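Local coordinates for protein ecdysteroid-phosphate phosphatase (Bombyx mori, PDB 3C7T) that removes phosphate from inactive ecdysteroid phosphates, such as ecdysone 22-phosphate, to release active ecdysteroids, and also acts as a protein tyrosine phosphatase, at residues E120-H125 / V153-S158; T195-V200 / I218-L223. One frame throughout, in Å; residues are numbered along the deposited sequence.

Interaction 1 of 2, residues E120-H125 / V153-S158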
loop_
_atom_site.group_PDB
_atom_site.type_symbol
_atom_site.label_atom_id
_atom_site.label_comp_id
_atom_site.label_asym_id
_atom_site.label_seq_id
_atom_site.Cartn_x
_atom_site.Cartn_y
_atom_site.Cartn_z
ATOM N N GLU A 120 -7.096 11.598 -20.899
ATOM C CA GLU A 120 -6.763 12.924 -20.412
ATOM C C GLU A 120 -6.624 13.924 -21.570
ATOM O O GLU A 120 -6.574 13.537 -22.737
ATOM C CB GLU A 120 -5.449 12.864 -19.624
ATOM C CG GLU A 120 -4.215 12.639 -20.497
ATOM C CD GLU A 120 -2.927 12.526 -19.693
ATOM O OE1 GLU A 120 -3.007 12.513 -18.435
ATOM O OE2 GLU A 120 -1.832 12.471 -20.330
ATOM N N PHE A 121 -6.575 15.204 -21.223
ATOM C CA PHE A 121 -6.410 16.284 -22.186
ATOM C C PHE A 121 -5.067 16.165 -22.898
ATOM O O PHE A 121 -4.015 16.066 -22.253
ATOM C CB PHE A 121 -6.550 17.616 -21.425
ATOM C CG PHE A 121 -6.343 18.855 -22.256
ATOM C CD1 PHE A 121 -6.697 18.908 -23.607
ATOM C CD2 PHE A 121 -5.842 20.007 -21.644
ATOM C CE1 PHE A 121 -6.504 20.070 -24.336
ATOM C CE2 PHE A 121 -5.654 21.161 -22.365
ATOM C CZ PHE A 121 -5.994 21.193 -23.714
ATOM N N LYS A 122 -5.120 16.169 -24.230
ATOM C CA LYS A 122 -3.934 16.243 -25.077
ATOM C C LYS A 122 -3.571 17.704 -25.379
ATOM O O LYS A 122 -4.003 18.264 -26.400
ATOM C CB LYS A 122 -4.168 15.469 -26.380
ATOM C CG LYS A 122 -4.460 13.985 -26.170
ATOM C CD LYS A 122 -4.706 13.280 -27.488
ATOM C CE LYS A 122 -6.068 13.646 -28.084
ATOM N NZ LYS A 122 -6.084 13.350 -29.549
ATOM N N ASN A 123 -2.784 18.289 -24.469
ATOM C CA ASN A 123 -2.395 19.707 -24.443
ATOM C C ASN A 123 -1.171 20.003 -25.324
ATOM O O ASN A 123 -0.116 19.380 -25.162
ATOM C CB ASN A 123 -2.100 20.085 -22.976
ATOM C CG ASN A 123 -1.813 21.579 -22.757
ATOM O OD1 ASN A 123 -1.603 22.356 -23.691
ATOM N ND2 ASN A 123 -1.788 21.975 -21.485
ATOM N N TRP A 124 -1.296 20.970 -26.239
ATOM C CA TRP A 124 -0.179 21.273 -27.156
ATOM C C TRP A 124 1.099 21.755 -26.438
ATOM O O TRP A 124 2.200 21.520 -26.940
ATOM C CB TRP A 124 -0.610 22.222 -28.295
ATOM C CG TRP A 124 -0.412 23.701 -28.032
ATOM C CD1 TRP A 124 -1.365 24.601 -27.631
ATOM C CD2 TRP A 124 0.810 24.449 -28.178
ATOM N NE1 TRP A 124 -0.813 25.854 -27.510
ATOM C CE2 TRP A 124 0.520 25.790 -27.835
ATOM C CE3 TRP A 124 2.127 24.113 -28.547
ATOM C CZ2 TRP A 124 1.502 26.803 -27.857
ATOM C CZ3 TRP A 124 3.109 25.124 -28.565
ATOM C CH2 TRP A 124 2.786 26.447 -28.221
ATOM N N HIS A 125 0.954 22.397 -25.269
ATOM C CA HIS A 125 2.111 22.796 -24.431
ATOM C C HIS A 125 2.832 21.602 -23.832
ATOM O O HIS A 125 4.026 21.671 -23.539
ATOM C CB HIS A 125 1.701 23.720 -23.276
ATOM C CG HIS A 125 1.150 25.033 -23.720
ATOM N ND1 HIS A 125 -0.009 25.566 -23.198
ATOM C CD2 HIS A 125 1.586 25.914 -24.649
ATOM C CE1 HIS A 125 -0.265 26.718 -23.792
ATOM N NE2 HIS A 125 0.688 26.951 -24.677
ATOM N N VAL A 153 -15.881 6.986 -28.599
ATOM C CA VAL A 153 -14.966 7.965 -29.162
ATOM C C VAL A 153 -13.755 7.261 -29.742
ATOM O O VAL A 153 -13.112 6.439 -29.087
ATOM C CB VAL A 153 -14.517 9.032 -28.120
ATOM C CG1 VAL A 153 -13.395 9.883 -28.673
ATOM C CG2 VAL A 153 -15.693 9.915 -27.699
ATOM N N GLU A 154 -13.492 7.585 -31.001
ATOM C CA GLU A 154 -12.277 7.231 -31.690
ATOM C C GLU A 154 -11.361 8.422 -31.466
ATOM O O GLU A 154 -11.777 9.571 -31.650
ATOM C CB GLU A 154 -12.597 7.069 -33.183
ATOM C CG GLU A 154 -11.393 7.083 -34.125
ATOM C CD GLU A 154 -10.887 5.688 -34.439
ATOM O OE1 GLU A 154 -11.571 4.959 -35.202
ATOM O OE2 GLU A 154 -9.803 5.326 -33.916
ATOM N N MET A 155 -10.119 8.174 -31.070
ATOM C CA MET A 155 -9.229 9.290 -30.788
ATOM C C MET A 155 -7.834 9.124 -31.403
ATOM O O MET A 155 -7.271 8.028 -31.417
ATOM C CB MET A 155 -9.157 9.516 -29.278
ATOM C CG MET A 155 -8.522 10.811 -28.861
ATOM S SD MET A 155 -7.953 10.611 -27.176
ATOM C CE MET A 155 -6.769 9.270 -27.366
ATOM N N ASP A 156 -7.287 10.222 -31.909
ATOM C CA ASP A 156 -5.986 10.175 -32.556
ATOM C C ASP A 156 -4.842 10.678 -31.656
ATOM O O ASP A 156 -5.051 10.998 -30.479
ATOM C CB ASP A 156 -6.033 10.899 -33.910
ATOM C CG ASP A 156 -5.818 12.394 -33.794
ATOM O OD1 ASP A 156 -6.282 13.008 -32.804
ATOM O OD2 ASP A 156 -5.178 12.954 -34.714
ATOM N N ALA A 157 -3.640 10.730 -32.229
ATOM C CA ALA A 157 -2.409 11.056 -31.503
ATOM C C ALA A 157 -2.122 12.563 -31.439
ATOM O O ALA A 157 -1.073 12.983 -30.920
ATOM C CB ALA A 157 -1.217 10.314 -32.139
ATOM N N SER A 158 -3.059 13.369 -31.942
ATOM C CA SER A 158 -2.832 14.795 -32.115
ATOM C C SER A 158 -3.343 15.611 -30.935
ATOM O O SER A 158 -4.329 15.237 -30.301
ATOM C CB SER A 158 -3.518 15.268 -33.397
ATOM O OG SER A 158 -2.594 15.889 -34.272
#
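Beside the tungstate site, the loop that supplies Glu120 to it is tied to residues 153-158 through Lys122, whose side chain lies about 11 Å from the bound ion and whose ammonium group sits among the oxygens of Asp156 and Ser158. The two bonds from NZ differ in direction. Ser158 O, 2.7 Å from Lys122 NZ, is met in its carbonyl plane at a C=O...N angle of 152°. Asp156 O lies equally near to Lys122 NZ, but there the nitrogen stands well above the carbonyl plane, 51° out of it. A longer salt bridge, 3.3 Å from Lys122 NZ to Asp156 OD1, brings in the side chain of the residue that also offers its backbone carbonyl, and the same OD1 takes a weak bond from Ser158 N. One charged group thus answers two main-chain oxygens and a carboxylate, tying together two segments without helix or strand. In this histidine phosphatase fold the loops concerned flank helix 135-140, one following strand 112-114 and the other leading into helix 162-179. The bend at chi3 (-73°) turns the end of the lysine chain past Met155, the two side chains running in opposite directions, with Lys122 CE 3.7 Å from Met155 SD. Met155 CG lies 3.6 Å from Lys122 NZ and adds an apolar flank to the ammonium group. Farther along the first loop, Asn123 OD1 accepts a bond from His125 N (3.0 Å), forming an Asx turn. Lys122 N bonds to Glu160, while Glu120 is salt-bridged to Lys128.

Interaction 2 of 2, residues T195-V200 / I218-L223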
loop_
_atom_site.group_PDB
_atom_site.type_symbol
_atom_site.label_atom_id
_atom_site.label_comp_id
_atom_site.label_asym_id
_atom_site.label_seq_id
_atom_site.Cartn_x
_atom_site.Cartn_y
_atom_site.Cartn_z
ATOM N N THR A 195 -11.314 13.444 -14.471
ATOM C CA THR A 195 -12.466 12.576 -14.729
ATOM C C THR A 195 -13.624 12.823 -13.762
ATOM O O THR A 195 -14.814 12.770 -14.156
ATOM C CB THR A 195 -12.054 11.091 -14.706
ATOM O OG1 THR A 195 -11.073 10.884 -15.720
ATOM C CG2 THR A 195 -13.274 10.142 -14.964
ATOM N N LEU A 196 -13.276 13.110 -12.500
ATOM C CA LEU A 196 -14.280 13.371 -11.477
ATOM C C LEU A 196 -15.104 14.613 -11.821
ATOM O O LEU A 196 -16.340 14.546 -11.835
ATOM C CB LEU A 196 -13.650 13.482 -10.080
ATOM C CG LEU A 196 -13.319 12.145 -9.387
ATOM C CD1 LEU A 196 -12.231 11.329 -10.109
ATOM C CD2 LEU A 196 -12.890 12.413 -7.935
ATOM N N ASP A 197 -14.432 15.727 -12.126
ATOM C CA ASP A 197 -15.124 16.940 -12.611
ATOM C C ASP A 197 -15.837 16.745 -13.964
ATOM O O ASP A 197 -16.908 17.323 -14.195
ATOM C CB ASP A 197 -14.168 18.131 -12.696
ATOM C CG ASP A 197 -14.033 18.872 -11.370
ATOM O OD1 ASP A 197 -14.689 18.479 -10.379
ATOM O OD2 ASP A 197 -13.276 19.874 -11.328
ATOM N N GLN A 198 -15.271 15.924 -14.848
ATOM C CA GLN A 198 -15.956 15.594 -16.118
ATOM C C GLN A 198 -17.285 14.858 -15.900
ATOM O O GLN A 198 -18.316 15.127 -16.578
ATOM C CB GLN A 198 -15.060 14.761 -17.026
ATOM C CG GLN A 198 -13.920 15.534 -17.631
ATOM C CD GLN A 198 -13.081 14.653 -18.499
ATOM O OE1 GLN A 198 -12.290 13.844 -18.006
ATOM N NE2 GLN A 198 -13.259 14.780 -19.804
ATOM N N MET A 199 -17.286 13.934 -14.946
ATOM C CA MET A 199 -18.499 13.177 -14.643
ATOM C C MET A 199 -19.600 14.070 -14.102
ATOM O O MET A 199 -20.758 13.958 -14.535
ATOM C CB MET A 199 -18.229 12.045 -13.645
ATOM C CG MET A 199 -19.508 11.414 -13.133
ATOM S SD MET A 199 -19.344 10.362 -11.685
ATOM C CE MET A 199 -18.865 11.524 -10.402
ATOM N N VAL A 200 -19.248 14.935 -13.156
ATOM C CA VAL A 200 -20.196 15.880 -12.568
ATOM C C VAL A 200 -20.766 16.782 -13.667
ATOM O O VAL A 200 -21.982 16.926 -13.790
ATOM C CB VAL A 200 -19.547 16.750 -11.465
ATOM C CG1 VAL A 200 -20.518 17.858 -10.995
ATOM C CG2 VAL A 200 -19.080 15.885 -10.291
ATOM N N ILE A 218 -10.252 23.582 -17.135
ATOM C CA ILE A 218 -9.025 22.955 -16.656
ATOM C C ILE A 218 -8.456 23.973 -15.659
ATOM O O ILE A 218 -8.310 25.160 -15.976
ATOM C CB ILE A 218 -8.007 22.666 -17.816
ATOM C CG1 ILE A 218 -8.474 21.491 -18.697
ATOM C CG2 ILE A 218 -6.594 22.420 -17.278
ATOM C CD1 ILE A 218 -8.156 20.086 -18.150
ATOM N N GLY A 219 -8.163 23.532 -14.450
ATOM C CA GLY A 219 -7.546 24.455 -13.495
ATOM C C GLY A 219 -8.549 25.106 -12.569
ATOM O O GLY A 219 -8.225 26.084 -11.897
ATOM N N ARG A 220 -9.764 24.550 -12.521
ATOM C CA ARG A 220 -10.726 24.951 -11.496
ATOM C C ARG A 220 -10.065 24.877 -10.113
ATOM O O ARG A 220 -10.226 25.775 -9.300
ATOM C CB ARG A 220 -11.988 24.073 -11.557
ATOM C CG ARG A 220 -13.054 24.430 -10.528
ATOM C CD ARG A 220 -14.316 23.603 -10.743
ATOM N NE ARG A 220 -14.210 22.253 -10.178
ATOM C CZ ARG A 220 -14.453 21.950 -8.902
ATOM N NH1 ARG A 220 -14.800 22.900 -8.038
ATOM N NH2 ARG A 220 -14.348 20.690 -8.485
ATOM N N ASN A 221 -9.292 23.822 -9.867
ATOM C CA ASN A 221 -8.590 23.665 -8.579
ATOM C C ASN A 221 -7.081 23.630 -8.747
ATOM O O ASN A 221 -6.585 23.234 -9.808
ATOM C CB ASN A 221 -9.044 22.401 -7.871
ATOM C CG ASN A 221 -10.548 22.373 -7.664
ATOM O OD1 ASN A 221 -11.242 21.529 -8.229
ATOM N ND2 ASN A 221 -11.058 23.324 -6.891
ATOM N N LEU A 222 -6.350 24.007 -7.706
ATOM C CA LEU A 222 -4.902 24.134 -7.835
ATOM C C LEU A 222 -4.189 22.789 -7.812
ATOM O O LEU A 222 -3.146 22.617 -8.451
ATOM C CB LEU A 222 -4.357 25.033 -6.729
ATOM C CG LEU A 222 -2.864 25.374 -6.758
ATOM C CD1 LEU A 222 -2.412 26.038 -8.065
ATOM C CD2 LEU A 222 -2.577 26.291 -5.568
ATOM N N LEU A 223 -4.752 21.846 -7.054
ATOM C CA LEU A 223 -4.166 20.524 -6.866
ATOM C C LEU A 223 -5.029 19.440 -7.484
ATOM O O LEU A 223 -6.249 19.583 -7.547
ATOM C CB LEU A 223 -4.026 20.247 -5.373
ATOM C CG LEU A 223 -3.205 21.237 -4.568
ATOM C CD1 LEU A 223 -3.118 20.719 -3.154
ATOM C CD2 LEU A 223 -1.799 21.396 -5.167
#
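Arg220 reaches from its loop to Asp197 on helix 193-204, and its side chain can be followed outward as an example of a side-on carboxylate grip. From CB the chain runs extended, with CG opposite the backbone N (chi1 -179°), and it first bends at chi3, swinging the guanidinium round to the carboxylate. CD is the first atom to come near, 3.9 Å from Asp197 OD2. NE then makes the straightest bond of the set, 2.8 Å to Asp197 OD2 with an N-H...O angle of 159°; this oxygen lies almost in the guanidinium plane but is approached from above the plane of its own carboxylate. NH2 bonds to Asp197 OD1 at 2.9 Å, on that oxygen's syn lone pair, and more weakly to Asp197 OD2 at 3.1 Å. The pairing is not flat, since the two planes are turned 46° against each other. In the histidine phosphatase fold this helix directly follows His192, which lines the tungstate pocket and whose backbone N bonds to Thr195 OG1, and Arg220 belongs to the long connection from the helix to strand 230-235. Asn221 OD1 sits over one face of the guanidinium, toward its rim, and 4.1 Å from Asp197 OD2. The homodimer enters here too: Arg220 NH2 also bonds to Ile260 O of the second subunit, and Leu261 of that subunit packs on both Asp197 and Arg220. A methionine in place of Arg220 would probably leave the Asp197 carboxylate without its charged mate and Ile260 O of the second subunit without this donor.

In the fold
Both contacts lie inside the C-terminal, phosphoglycerate-mutase-like histidine phosphatase domain of the longer protein, and they follow one another in series: interaction 1 closes before interaction 2 opens. Their centres are about 17 Å apart, yet they meet where Phe121 CD2 comes within 4.2 Å of Ile218 CD1. Helix 162-179 is a common neighbour, touched by Val153 and Met155 of the first contact and by Thr195, Gln198 and Ile218 of the second. Interaction 1 joins loops beyond strand 112-114 at one edge of the mixed sheet, whereas interaction 2 rests on a helix packed against strand 5-11. Interaction 1 reaches the tungstate pocket through Glu120; interaction 2, with Asp197 about 11 Å from the ion, meets the second subunit.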